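PDB 5Z9J: putative P450-like enzyme from Streptomyces himastatinicus ATCC 53653, which binds heme and probably acts as a cytochrome P450 monooxygenase in bacterial secondary metabolism. Local coordinates for residues His107-Ile110 with His111-Asp115. Numbering follows the deposited sequence.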
loop_
_atom_site.group_PDB
_atom_site.type_symbol
_atom_site.label_atom_id
_atom_site.label_comp_id
_atom_site.label_asym_id
_atom_site.label_seq_id
_atom_site.Cartn_x
_atom_site.Cartn_y
_atom_site.Cartn_z
ATOM N N HIS A 107 -1.076 17.935 -10.611
ATOM C CA HIS A 107 -1.162 19.242 -9.978
ATOM C C HIS A 107 -2.551 19.812 -10.224
ATOM O O HIS A 107 -3.116 20.521 -9.370
ATOM C CB HIS A 107 -0.044 20.163 -10.476
ATOM C CG HIS A 107 1.300 19.773 -9.944
ATOM N ND1 HIS A 107 1.864 20.351 -8.822
ATOM C CD2 HIS A 107 2.169 18.817 -10.345
ATOM C CE1 HIS A 107 3.034 19.792 -8.578
ATOM N NE2 HIS A 107 3.245 18.855 -9.488
ATOM N N GLY A 108 -3.086 19.499 -11.405
ATOM C CA GLY A 108 -4.439 19.903 -11.755
ATOM C C GLY A 108 -5.429 19.260 -10.807
ATOM O O GLY A 108 -6.307 19.934 -10.281
ATOM N N ILE A 109 -5.249 17.968 -10.534
ATOM C CA ILE A 109 -6.176 17.234 -9.668
ATOM C C ILE A 109 -6.151 17.735 -8.242
ATOM O O ILE A 109 -7.210 17.889 -7.601
ATOM C CB ILE A 109 -5.847 15.724 -9.630
ATOM C CG1 ILE A 109 -5.953 15.137 -11.032
ATOM C CG2 ILE A 109 -6.773 14.999 -8.679
ATOM C CD1 ILE A 109 -7.303 15.481 -11.701
ATOM N N ILE A 110 -4.931 17.999 -7.772
ATOM C CA ILE A 110 -4.718 18.497 -6.430
ATOM C C ILE A 110 -5.353 19.859 -6.192
ATOM O O ILE A 110 -6.061 20.056 -5.205
ATOM C CB ILE A 110 -3.221 18.593 -6.136
ATOM C CG1 ILE A 110 -2.646 17.206 -5.958
ATOM C CG2 ILE A 110 -2.974 19.422 -4.873
ATOM C CD1 ILE A 110 -1.123 17.187 -5.988
ATOM N N HIS A 111 -5.103 20.785 -7.101
ATOM C CA HIS A 111 -5.677 22.120 -6.977
ATOM C C HIS A 111 -7.182 22.070 -7.006
ATOM O O HIS A 111 -7.847 22.819 -6.301
ATOM C CB HIS A 111 -5.177 23.030 -8.091
ATOM C CG HIS A 111 -3.785 23.518 -7.870
ATOM N ND1 HIS A 111 -3.449 24.335 -6.813
ATOM C CD2 HIS A 111 -2.635 23.272 -8.541
ATOM C CE1 HIS A 111 -2.152 24.591 -6.854
ATOM N NE2 HIS A 111 -1.634 23.954 -7.891
ATOM N N GLU A 112 -7.702 21.163 -7.815
ATOM C CA GLU A 112 -9.137 20.929 -7.953
ATOM C C GLU A 112 -9.746 20.396 -6.662
ATOM O O GLU A 112 -10.811 20.823 -6.235
ATOM C CB GLU A 112 -9.363 19.951 -9.082
ATOM C CG GLU A 112 -10.631 20.097 -9.816
ATOM C CD GLU A 112 -10.720 19.073 -10.940
ATOM O OE1 GLU A 112 -9.816 19.071 -11.813
ATOM O OE2 GLU A 112 -11.680 18.273 -10.947
ATOM N N LEU A 113 -9.046 19.471 -6.021
ATOM C CA LEU A 113 -9.471 18.988 -4.729
ATOM C C LEU A 113 -9.496 20.111 -3.686
ATOM O O LEU A 113 -10.460 20.236 -2.917
ATOM C CB LEU A 113 -8.571 17.845 -4.276
ATOM C CG LEU A 113 -8.818 16.524 -5.018
ATOM C CD1 LEU A 113 -7.777 15.495 -4.628
ATOM C CD2 LEU A 113 -10.214 16.004 -4.720
ATOM N N LEU A 114 -8.436 20.916 -3.629
ATOM C CA LEU A 114 -8.384 21.919 -2.583
ATOM C C LEU A 114 -9.374 23.046 -2.861
ATOM O O LEU A 114 -9.970 23.612 -1.941
ATOM C CB LEU A 114 -6.967 22.473 -2.447
ATOM C CG LEU A 114 -6.099 21.327 -1.922
ATOM C CD1 LEU A 114 -4.596 21.681 -1.850
ATOM C CD2 LEU A 114 -6.640 20.732 -0.598
ATOM N N ASP A 115 -9.627 23.305 -4.136
ATOM C CA ASP A 115 -10.669 24.259 -4.498
ATOM C C ASP A 115 -11.991 23.764 -3.935
ATOM O O ASP A 115 -12.858 24.561 -3.589
ATOM C CB ASP A 115 -10.754 24.436 -6.013
ATOM C CG ASP A 115 -9.616 25.290 -6.560
ATOM O OD1 ASP A 115 -8.835 25.833 -5.759
ATOM O OD2 ASP A 115 -9.527 25.474 -7.792
#
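The imidazole of H111 leans back over the preceding turn of helix 96-116 and overlaps the carbonyl of H107, its CD2 lying 2.9 Å from H107 O. The ring meets that oxygen obliquely. CG stands opposite the carbonyl carbon and beside the backbone N (chi1 -77°), which brings the ring back to the same oxygen that accepts the backbone N-H of H111. That bond is nearly straight, 167° at the hydrogen, with H111 N 3.0 Å from H107 O, and the oxygen thus has both the amide and the ring CD2 close to it. On the other side of the ring, ND1 is hydrogen-bonded to R367 of helix 350-367, whose guanidinium also forms a salt bridge with D115 OD1; an alanine in place of H111 would probably deprive R367 of this acceptor and uncover the H107 carbonyl.

One turn apart on the helix, I110 and L114 run side by side in the same direction, I110 CG2 lying 4.1 Å from L114 CD1. The branch that makes this contact is the one anti to the backbone N, while CG1 takes the place beside it. I109 CG2 and L113 CD1 form a similar apolar pair at 4.2 Å, next to L133 of helix 132-142. F129 of helix 125-130 closes over I110, L113 and L114, and I363 lies against H107, I110 and H111. Regular i to i+4 bonds hold the backbone beneath, among them L113 N to I109 O at 2.9 Å.

These two and a half turns of helix 96-116 are amphipathic and lie at the periphery of the P450 helical fold, with the I110 side chain about 13 Å from the heme: aliphatic branches face neighbouring helices, G108 and E112 lie exposed, and the histidine and aspartate ends share one arginine, whose positive charge would probably favour a neutral H111 ring.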